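Local atomic coordinates of cerato-platanin-like protein (PDB entry 3SUK), a protein that is of unknown function but, as a secreted cerato-platanin of the fungus Moniliophthora perniciosa, adopts a double-psi beta-barrel fold. Residues 43-54 against 80-91; 59-69 against 112-123. All coordinates share one frame; numbering follows the deposited sequence.

Contact 1 (43-54 against 80-91)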
loop_
_atom_site.group_PDB
_atom_site.type_symbol
_atom_site.label_atom_id
_atom_site.label_comp_id
_atom_site.label_asym_id
_atom_site.label_seq_id
_atom_site.Cartn_x
_atom_site.Cartn_y
_atom_site.Cartn_z
ATOM N N THR A 43 9.291 2.765 -1.596
ATOM C CA THR A 43 8.765 2.948 -0.248
ATOM C C THR A 43 8.698 1.622 0.536
ATOM O O THR A 43 8.221 1.594 1.612
ATOM C CB THR A 43 7.361 3.570 -0.338
ATOM O OG1 THR A 43 6.564 2.735 -1.158
ATOM C CG2 THR A 43 7.414 4.948 -1.008
ATOM N N PHE A 44 9.178 0.532 -0.030
ATOM C CA PHE A 44 8.975 -0.760 0.602
ATOM C C PHE A 44 9.529 -0.686 2.030
ATOM O O PHE A 44 10.603 -0.191 2.236
ATOM C CB PHE A 44 9.738 -1.872 -0.153
ATOM C CG PHE A 44 9.574 -3.240 0.477
ATOM C CD1 PHE A 44 8.524 -4.030 0.130
ATOM C CD2 PHE A 44 10.459 -3.702 1.429
ATOM C CE1 PHE A 44 8.341 -5.262 0.692
ATOM C CE2 PHE A 44 10.280 -4.941 1.983
ATOM C CZ PHE A 44 9.212 -5.710 1.601
ATOM N N PRO A 45 8.811 -1.199 3.018
ATOM C CA PRO A 45 7.641 -2.085 2.914
ATOM C C PRO A 45 6.318 -1.326 2.937
ATOM O O PRO A 45 5.324 -1.928 3.202
ATOM C CB PRO A 45 7.757 -2.917 4.189
ATOM C CG PRO A 45 8.261 -1.942 5.184
ATOM C CD PRO A 45 9.270 -1.078 4.402
ATOM N N HIS A 46 6.350 -0.037 2.648
ATOM C CA HIS A 46 5.104 0.724 2.567
ATOM C C HIS A 46 4.489 0.492 1.190
ATOM O O HIS A 46 4.563 1.306 0.317
ATOM C CB HIS A 46 5.344 2.224 2.766
ATOM C CG HIS A 46 5.966 2.586 4.075
ATOM N ND1 HIS A 46 6.387 3.858 4.370
ATOM C CD2 HIS A 46 6.242 1.838 5.159
ATOM C CE1 HIS A 46 6.913 3.871 5.578
ATOM N NE2 HIS A 46 6.832 2.662 6.084
ATOM N N ILE A 47 3.893 -0.682 1.044
ATOM C CA ILE A 47 3.230 -1.069 -0.193
ATOM C C ILE A 47 1.952 -1.828 0.143
ATOM O O ILE A 47 1.820 -2.343 1.229
ATOM C CB ILE A 47 4.111 -1.946 -1.101
ATOM C CG1 ILE A 47 4.536 -3.213 -0.368
ATOM C CG2 ILE A 47 5.327 -1.173 -1.650
ATOM C CD1 ILE A 47 5.000 -4.336 -1.260
ATOM N N GLY A 48 1.025 -1.849 -0.798
ATOM C CA GLY A 48 -0.196 -2.589 -0.583
ATOM C C GLY A 48 -1.179 -2.539 -1.730
ATOM O O GLY A 48 -0.947 -1.953 -2.749
ATOM N N ALA A 49 -2.317 -3.172 -1.483
ATOM C CA ALA A 49 -3.445 -3.152 -2.387
ATOM C C ALA A 49 -4.377 -1.993 -2.001
ATOM O O ALA A 49 -4.394 -1.637 -0.836
ATOM C CB ALA A 49 -4.188 -4.484 -2.309
ATOM N N SER A 50 -5.093 -1.430 -2.978
ATOM C CA SER A 50 -6.115 -0.424 -2.753
ATOM C C SER A 50 -7.335 -0.696 -3.647
ATOM O O SER A 50 -7.209 -1.136 -4.741
ATOM C CB SER A 50 -5.571 0.972 -3.044
ATOM O OG SER A 50 -6.585 1.933 -3.086
ATOM N N SER A 51 -8.504 -0.373 -3.134
ATOM C CA SER A 51 -9.754 -0.416 -3.899
ATOM C C SER A 51 -9.781 0.614 -5.011
ATOM O O SER A 51 -10.581 0.534 -5.907
ATOM C CB SER A 51 -10.974 -0.287 -2.979
ATOM O OG SER A 51 -10.893 0.773 -2.095
ATOM N N ASP A 52 -8.855 1.565 -4.965
ATOM C CA ASP A 52 -8.695 2.530 -6.068
ATOM C C ASP A 52 -8.229 1.829 -7.343
ATOM O O ASP A 52 -8.412 2.320 -8.404
ATOM C CB ASP A 52 -7.730 3.683 -5.733
ATOM C CG ASP A 52 -8.316 4.698 -4.782
ATOM O OD1 ASP A 52 -9.454 4.566 -4.399
ATOM O OD2 ASP A 52 -7.625 5.641 -4.463
ATOM N N ILE A 53 -7.548 0.715 -7.165
ATOM C CA ILE A 53 -7.068 -0.072 -8.273
ATOM C C ILE A 53 -8.136 -1.158 -8.561
ATOM O O ILE A 53 -8.304 -2.077 -7.813
ATOM C CB ILE A 53 -5.681 -0.713 -7.944
ATOM C CG1 ILE A 53 -4.589 0.367 -7.930
ATOM C CG2 ILE A 53 -5.349 -1.775 -8.946
ATOM C CD1 ILE A 53 -3.300 -0.043 -7.234
ATOM N N GLY A 54 -8.845 -0.958 -9.661
ATOM C CA GLY A 54 -9.908 -1.845 -10.102
ATOM C C GLY A 54 -9.414 -3.223 -10.458
ATOM O O GLY A 54 -10.109 -4.186 -10.336
ATOM N N LEU A 80 2.797 5.487 1.014
ATOM C CA LEU A 80 2.601 4.121 0.592
ATOM C C LEU A 80 2.241 4.045 -0.879
ATOM O O LEU A 80 1.476 4.816 -1.351
ATOM C CB LEU A 80 1.493 3.487 1.451
ATOM C CG LEU A 80 1.213 2.005 1.108
ATOM C CD1 LEU A 80 1.083 1.163 2.385
ATOM C CD2 LEU A 80 -0.095 1.868 0.288
ATOM N N VAL A 81 2.773 3.051 -1.581
ATOM C CA VAL A 81 2.451 2.846 -2.997
ATOM C C VAL A 81 1.464 1.711 -3.145
ATOM O O VAL A 81 1.675 0.665 -2.664
ATOM C CB VAL A 81 3.731 2.527 -3.853
ATOM C CG1 VAL A 81 3.364 2.229 -5.334
ATOM C CG2 VAL A 81 4.721 3.735 -3.778
ATOM N N ALA A 82 0.426 1.981 -3.897
ATOM C CA ALA A 82 -0.562 0.964 -4.223
ATOM C C ALA A 82 -0.191 0.230 -5.503
ATOM O O ALA A 82 0.051 0.823 -6.479
ATOM C CB ALA A 82 -1.952 1.605 -4.295
ATOM N N ILE A 83 -0.121 -1.079 -5.379
ATOM C CA ILE A 83 0.303 -1.957 -6.471
ATOM C C ILE A 83 -0.662 -3.092 -6.869
ATOM O O ILE A 83 -0.314 -3.929 -7.652
ATOM C CB ILE A 83 1.682 -2.578 -6.112
ATOM C CG1 ILE A 83 1.580 -3.580 -4.949
ATOM C CG2 ILE A 83 2.696 -1.458 -5.811
ATOM C CD1 ILE A 83 2.811 -4.423 -4.725
ATOM N N ASP A 84 -1.821 -3.150 -6.232
ATOM C CA ASP A 84 -2.706 -4.305 -6.409
ATOM C C ASP A 84 -4.124 -3.838 -6.093
ATOM O O ASP A 84 -4.293 -2.800 -5.528
ATOM C CB ASP A 84 -2.242 -5.431 -5.470
ATOM C CG ASP A 84 -2.765 -6.833 -5.834
ATOM O OD1 ASP A 84 -3.399 -6.979 -6.853
ATOM O OD2 ASP A 84 -2.485 -7.705 -5.006
ATOM N N HIS A 85 -5.095 -4.631 -6.499
ATOM C CA HIS A 85 -6.505 -4.421 -6.186
ATOM C C HIS A 85 -6.855 -4.932 -4.784
ATOM O O HIS A 85 -6.500 -5.977 -4.464
ATOM C CB HIS A 85 -7.369 -5.168 -7.237
ATOM C CG HIS A 85 -8.830 -5.252 -6.874
ATOM N ND1 HIS A 85 -9.679 -4.180 -6.950
ATOM C CD2 HIS A 85 -9.564 -6.271 -6.385
ATOM C CE1 HIS A 85 -10.884 -4.541 -6.560
ATOM N NE2 HIS A 85 -10.840 -5.807 -6.223
ATOM N N ALA A 86 -7.631 -4.145 -4.044
ATOM C CA ALA A 86 -8.259 -4.566 -2.787
ATOM C C ALA A 86 -9.756 -4.398 -2.975
ATOM O O ALA A 86 -10.197 -3.573 -3.707
ATOM C CB ALA A 86 -7.791 -3.687 -1.655
ATOM N N GLY A 87 -10.518 -5.217 -2.287
ATOM C CA GLY A 87 -11.955 -5.089 -2.305
ATOM C C GLY A 87 -12.482 -3.880 -1.561
ATOM O O GLY A 87 -13.531 -3.456 -1.824
ATOM N N ASN A 88 -11.780 -3.415 -0.554
ATOM C CA ASN A 88 -12.304 -2.357 0.311
ATOM C C ASN A 88 -11.190 -1.585 1.043
ATOM O O ASN A 88 -10.716 -2.048 2.029
ATOM C CB ASN A 88 -13.265 -3.033 1.322
ATOM C CG ASN A 88 -13.817 -2.122 2.349
ATOM O OD1 ASN A 88 -13.975 -0.979 2.151
ATOM N ND2 ASN A 88 -14.207 -2.705 3.445
ATOM N N GLY A 89 -10.880 -0.392 0.599
ATOM C CA GLY A 89 -9.746 0.350 1.138
ATOM C C GLY A 89 -8.377 -0.280 0.877
ATOM O O GLY A 89 -8.124 -0.703 -0.214
ATOM N N PHE A 90 -7.553 -0.347 1.907
ATOM C CA PHE A 90 -6.170 -0.809 1.738
ATOM C C PHE A 90 -5.908 -2.160 2.392
ATOM O O PHE A 90 -6.312 -2.404 3.502
ATOM C CB PHE A 90 -5.150 0.171 2.381
ATOM C CG PHE A 90 -5.072 1.526 1.742
ATOM C CD1 PHE A 90 -4.332 1.700 0.610
ATOM C CD2 PHE A 90 -5.647 2.641 2.344
ATOM C CE1 PHE A 90 -4.240 2.922 0.039
ATOM C CE2 PHE A 90 -5.555 3.880 1.751
ATOM C CZ PHE A 90 -4.813 3.992 0.607
ATOM N N ASN A 91 -5.185 -3.006 1.686
ATOM C CA ASN A 91 -4.546 -4.156 2.292
ATOM C C ASN A 91 -3.024 -3.982 2.154
ATOM O O ASN A 91 -2.500 -4.075 1.116
ATOM C CB ASN A 91 -4.919 -5.468 1.586
ATOM C CG ASN A 91 -6.405 -5.659 1.365
ATOM O OD1 ASN A 91 -7.241 -5.188 2.071
ATOM N ND2 ASN A 91 -6.694 -6.385 0.336
#
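Ile53 drives CD1 between two carbonyls of segment 80-91 and onto the methyl of Ala82, with CD1 lying 3.6 Å from Ala82 CB and 3.4 Å from Asp84 O. This is the tightly packed part: Ala82 CB also meets Ser50 CB, and Ala49 CB sits 3.7 Å from Ala86 CB, all of them buried residues. Strand 47-50 pairs in parallel register with 80-83, the short axes crossing at 52°, with Gly48 bonded through N to Val81 O and through O to Ile83 N; it is antiparallel to 90-91, where Ala49 N reaches Asn91 O at 2.8 Å. A beta carbon on Gly48 would collide with Asn91 O. Before strand 47-50, Thr43 OG1 bonds His46 O and rests on Val81 CG2; Val81 N reaches the same oxygen from the opposite face of its carbonyl. With an alanine in place of Thr43, His46 O would probably keep only the Val81 N bond of these two, and a gap is likely to open beside Val81 CG2.

Toward solvent, the backbone bond Ser51 N to Gly89 O is joined by side-chain ones. CG anti to the backbone N (chi1 169°) carries the His85 imidazole to Ile53 O, 2.7 Å from ND1, and its turn about CB-CG puts that oxygen in the ring plane. Ser51 OG accepts from Gly89 N at a bent 131°. Sheet bonds thus carry the interior of this barrel segment, while the His85 bond implies that ND1 bears a hydrogen, whatever the ring's charge.

Contact 2 (59-69 against 112-123); sequences PACGNCYTISF and DVQSQQVARSVC
Asn63 OD1 is gripped by two nitrogens of Arg120, NE at 3.1 Å and NH2 at 2.9 Å, in a side-on approach with both directed to the one atom. NE lies in the amide's carbonyl plane on a lone pair, whereas NH2 is tilted from it, and the amide and guanidinium planes stand 55° apart. Arg120 reaches this position because its chain bends at chi2 (-71°), which brings CD against Gly62 O and places one guanidinium face over the Cys61-Gly62 backbone, with Cys61 O and Gly62 C on that side. The other end of the same amide is also held: Asn63 ND2 donates to Tyr65 OH, with the oxygen in the amide plane, and that hydroxyl in turn bonds Asp52.

Beyond this corner strands 64-69 and 112-118 pair antiparallel, their axes 151° apart, within the mixed sheet of the family's double-psi beta barrel. Thr66 with Gln116 and Ser68 with Gln114 are hydrogen-bonded pairs, each closed by two backbone bonds, and Val118 N continues the series to Cys64 O, nearly straight. Ile67 CG2 packs on Val113 CG2 at 3.6 Å, and both side chains also touch Leu100 of helix 94-101. On the face of Tyr65, Ile67, Ser115 and Gln117, Tyr65 CD2 approaches Ser115 OG. On the other, Cys64 SG is bonded covalently to Cys123 SG (2.0 Å) and touches Val118 CG2. A water accepts from Cys64 N and from Gln117 NE2 and donates to Val118 O, linking the two segments.

The chemistry changes along the pair, from apolar contacts and backbone bonds to a disulfide and a corner where Arg120 makes two hydrogen bonds to one amide oxygen, so the C-terminal 3-10 turn is tied to strand 64-69 covalently as well as by polar bonds.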
loop_
_atom_site.group_PDB
_atom_site.type_symbol
_atom_site.label_atom_id
_atom_site.label_comp_id
_atom_site.label_asym_id
_atom_site.label_seq_id
_atom_site.Cartn_x
_atom_site.Cartn_y
_atom_site.Cartn_z
ATOM N N PRO A 59 -5.275 2.824 -14.173
ATOM C CA PRO A 59 -4.451 4.031 -14.131
ATOM C C PRO A 59 -4.065 4.410 -12.701
ATOM O O PRO A 59 -3.239 5.250 -12.580
ATOM C CB PRO A 59 -5.333 5.090 -14.781
ATOM C CG PRO A 59 -6.708 4.650 -14.407
ATOM C CD PRO A 59 -6.653 3.153 -14.602
ATOM N N ALA A 60 -4.647 3.768 -11.688
ATOM C CA ALA A 60 -4.303 4.020 -10.294
ATOM C C ALA A 60 -3.111 3.155 -9.812
ATOM O O ALA A 60 -2.607 3.343 -8.741
ATOM C CB ALA A 60 -5.518 3.828 -9.409
ATOM N N CYS A 61 -2.623 2.288 -10.688
ATOM C CA CYS A 61 -1.406 1.519 -10.381
ATOM C C CYS A 61 -0.235 2.463 -10.142
ATOM O O CYS A 61 0.090 3.267 -10.987
ATOM C CB CYS A 61 -1.032 0.575 -11.569
ATOM S SG CYS A 61 -2.095 -0.932 -11.613
ATOM N N GLY A 62 0.380 2.315 -8.985
ATOM C CA GLY A 62 1.476 3.184 -8.594
ATOM C C GLY A 62 1.084 4.421 -7.798
ATOM O O GLY A 62 1.931 5.144 -7.358
ATOM N N ASN A 63 -0.196 4.593 -7.507
ATOM C CA ASN A 63 -0.578 5.751 -6.746
ATOM C C ASN A 63 0.082 5.776 -5.382
ATOM O O ASN A 63 0.241 4.790 -4.738
ATOM C CB ASN A 63 -2.087 5.855 -6.584
ATOM C CG ASN A 63 -2.784 6.443 -7.820
ATOM O OD1 ASN A 63 -2.169 6.797 -8.782
ATOM N ND2 ASN A 63 -4.058 6.460 -7.766
ATOM N N CYS A 64 0.421 6.979 -4.980
ATOM C CA CYS A 64 1.109 7.252 -3.747
ATOM C C CYS A 64 0.149 7.944 -2.782
ATOM O O CYS A 64 -0.416 8.908 -3.117
ATOM C CB CYS A 64 2.286 8.191 -4.070
ATOM S SG CYS A 64 3.338 8.627 -2.647
ATOM N N TYR A 65 0.012 7.387 -1.594
ATOM C CA TYR A 65 -0.911 7.856 -0.595
ATOM C C TYR A 65 -0.210 8.150 0.717
ATOM O O TYR A 65 0.585 7.371 1.183
ATOM C CB TYR A 65 -1.977 6.798 -0.333
ATOM C CG TYR A 65 -2.792 6.436 -1.531
ATOM C CD1 TYR A 65 -2.386 5.420 -2.368
ATOM C CD2 TYR A 65 -3.976 7.100 -1.825
ATOM C CE1 TYR A 65 -3.132 5.057 -3.442
ATOM C CE2 TYR A 65 -4.716 6.762 -2.922
ATOM C CZ TYR A 65 -4.275 5.765 -3.741
ATOM O OH TYR A 65 -5.002 5.419 -4.836
ATOM N N THR A 66 -0.567 9.261 1.321
ATOM C CA THR A 66 -0.159 9.560 2.675
ATOM C C THR A 66 -1.304 9.078 3.530
ATOM O O THR A 66 -2.410 9.554 3.422
ATOM C CB THR A 66 0.073 11.055 2.897
ATOM O OG1 THR A 66 1.188 11.461 2.114
ATOM C CG2 THR A 66 0.384 11.326 4.333
ATOM N N ILE A 67 -1.000 8.092 4.359
ATOM C CA ILE A 67 -1.979 7.401 5.204
ATOM C C ILE A 67 -1.672 7.760 6.646
ATOM O O ILE A 67 -0.582 7.650 7.069
ATOM C CB ILE A 67 -1.928 5.865 5.005
ATOM C CG1 ILE A 67 -2.179 5.479 3.525
ATOM C CG2 ILE A 67 -2.983 5.170 5.863
ATOM C CD1 ILE A 67 -1.971 4.079 3.228
ATOM N N SER A 68 -2.695 8.193 7.370
ATOM C CA SER A 68 -2.619 8.674 8.748
ATOM C C SER A 68 -3.552 7.919 9.690
ATOM O O SER A 68 -4.614 7.534 9.326
ATOM C CB SER A 68 -3.023 10.142 8.817
ATOM O OG SER A 68 -2.159 10.879 8.016
ATOM N N PHE A 69 -3.068 7.662 10.891
ATOM C CA PHE A 69 -3.836 6.994 11.949
ATOM C C PHE A 69 -3.425 7.539 13.302
ATOM O O PHE A 69 -2.277 7.611 13.586
ATOM C CB PHE A 69 -3.628 5.485 11.895
ATOM C CG PHE A 69 -4.513 4.688 12.824
ATOM C CD1 PHE A 69 -5.882 4.680 12.711
ATOM C CD2 PHE A 69 -3.940 3.876 13.754
ATOM C CE1 PHE A 69 -6.652 3.929 13.576
ATOM C CE2 PHE A 69 -4.719 3.106 14.571
ATOM C CZ PHE A 69 -6.060 3.159 14.479
ATOM N N ASP A 112 -9.654 2.093 10.743
ATOM C CA ASP A 112 -10.086 3.163 9.860
ATOM C C ASP A 112 -8.976 4.205 9.799
ATOM O O ASP A 112 -8.540 4.654 10.790
ATOM C CB ASP A 112 -11.363 3.811 10.389
ATOM C CG ASP A 112 -12.519 2.932 10.254
ATOM O OD1 ASP A 112 -12.548 2.153 9.355
ATOM O OD2 ASP A 112 -13.410 3.046 11.071
ATOM N N VAL A 113 -8.542 4.540 8.604
ATOM C CA VAL A 113 -7.473 5.512 8.439
ATOM C C VAL A 113 -7.920 6.695 7.612
ATOM O O VAL A 113 -8.932 6.656 7.025
ATOM C CB VAL A 113 -6.211 4.884 7.802
ATOM C CG1 VAL A 113 -5.712 3.740 8.670
ATOM C CG2 VAL A 113 -6.474 4.388 6.332
ATOM N N GLN A 114 -7.162 7.763 7.684
ATOM C CA GLN A 114 -7.306 8.861 6.774
ATOM C C GLN A 114 -6.269 8.690 5.648
ATOM O O GLN A 114 -5.157 8.320 5.876
ATOM C CB GLN A 114 -7.123 10.196 7.498
ATOM C CG GLN A 114 -8.261 10.556 8.409
ATOM C CD GLN A 114 -9.538 10.838 7.676
ATOM O OE1 GLN A 114 -9.558 11.562 6.723
ATOM N NE2 GLN A 114 -10.614 10.255 8.140
ATOM N N SER A 115 -6.717 8.876 4.431
ATOM C CA SER A 115 -5.859 8.689 3.282
ATOM C C SER A 115 -5.989 9.896 2.341
ATOM O O SER A 115 -7.068 10.359 2.043
ATOM C CB SER A 115 -6.263 7.397 2.561
ATOM O OG SER A 115 -5.536 7.249 1.352
ATOM N N GLN A 116 -4.837 10.362 1.893
ATOM C CA GLN A 116 -4.753 11.433 0.936
ATOM C C GLN A 116 -3.770 11.033 -0.168
ATOM O O GLN A 116 -2.621 10.903 0.122
ATOM C CB GLN A 116 -4.207 12.680 1.660
ATOM C CG GLN A 116 -4.131 13.902 0.815
ATOM C CD GLN A 116 -5.409 14.112 0.018
ATOM O OE1 GLN A 116 -6.448 14.425 0.574
ATOM N NE2 GLN A 116 -5.342 13.911 -1.270
ATOM N N GLN A 117 -4.190 10.935 -1.406
ATOM C CA GLN A 117 -3.230 10.795 -2.477
ATOM C C GLN A 117 -2.342 12.027 -2.571
ATOM O O GLN A 117 -2.808 13.129 -2.387
ATOM C CB GLN A 117 -3.950 10.581 -3.806
ATOM C CG GLN A 117 -2.972 10.165 -4.866
ATOM C CD GLN A 117 -3.559 9.961 -6.211
ATOM O OE1 GLN A 117 -4.679 10.292 -6.483
ATOM N NE2 GLN A 117 -2.789 9.429 -7.046
ATOM N N VAL A 118 -1.080 11.780 -2.862
ATOM C CA VAL A 118 -0.077 12.787 -3.095
ATOM C C VAL A 118 0.622 12.478 -4.435
ATOM O O VAL A 118 0.322 11.535 -5.115
ATOM C CB VAL A 118 0.964 12.861 -1.947
ATOM C CG1 VAL A 118 0.298 13.306 -0.643
ATOM C CG2 VAL A 118 1.643 11.516 -1.769
ATOM N N ALA A 119 1.536 13.347 -4.822
ATOM C CA ALA A 119 2.231 13.170 -6.070
ATOM C C ALA A 119 3.018 11.867 -6.069
ATOM O O ALA A 119 3.501 11.445 -5.068
ATOM C CB ALA A 119 3.169 14.349 -6.358
ATOM N N ARG A 120 3.136 11.287 -7.254
ATOM C CA ARG A 120 3.798 10.016 -7.445
ATOM C C ARG A 120 5.243 10.138 -6.935
ATOM O O ARG A 120 5.778 9.231 -6.330
ATOM C CB ARG A 120 3.794 9.606 -8.936
ATOM C CG ARG A 120 2.423 9.214 -9.565
ATOM C CD ARG A 120 1.968 7.874 -9.006
ATOM N NE ARG A 120 0.701 7.454 -9.596
ATOM C CZ ARG A 120 0.599 6.758 -10.703
ATOM N NH1 ARG A 120 1.673 6.438 -11.383
ATOM N NH2 ARG A 120 -0.598 6.425 -11.145
ATOM N N SER A 121 5.814 11.311 -7.152
ATOM C CA SER A 121 7.215 11.563 -6.780
ATOM C C SER A 121 7.480 11.463 -5.281
ATOM O O SER A 121 8.559 11.125 -4.907
ATOM C CB SER A 121 7.679 12.925 -7.333
ATOM O OG SER A 121 6.942 13.941 -6.780
ATOM N N VAL A 122 6.468 11.701 -4.463
ATOM C CA VAL A 122 6.628 11.577 -3.002
ATOM C C VAL A 122 7.065 10.160 -2.606
ATOM O O VAL A 122 7.795 9.968 -1.700
ATOM C CB VAL A 122 5.355 12.022 -2.216
ATOM C CG1 VAL A 122 5.520 11.788 -0.658
ATOM C CG2 VAL A 122 5.039 13.495 -2.505
ATOM N N CYS A 123 6.603 9.179 -3.370
ATOM C CA CYS A 123 6.945 7.787 -3.176
ATOM C C CYS A 123 8.069 7.313 -4.084
ATOM O O CYS A 123 8.336 6.180 -4.120
ATOM C CB CYS A 123 5.743 6.931 -3.513
ATOM S SG CYS A 123 4.411 6.934 -2.224
HETATM O O HOH W 1 -0.105 9.265 -6.723
#

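In the fold
Contact 1 and contact 2 have centres about 9 Å apart and belong to one mixed sheet, in which strands 74-83 and 64-71 are neighbours; strand 47-50 flanks the first of these and strand 110-118 the second. Their segments alternate along the chain: 43-54, 59-69, 80-91, then 112-123. They also touch directly, Leu80 N lying 2.9 Å from Tyr65 O and Val81 CG2 3.4 Å from Cys123 CB, while the rings of Phe90 and Tyr65 meet edge-to-face. This interleaving joins distant parts of the sequence within the double-psi beta barrel of the cerato-platanin family, and the Cys64-Cys123 disulfide lies beside the boundary between the contacts.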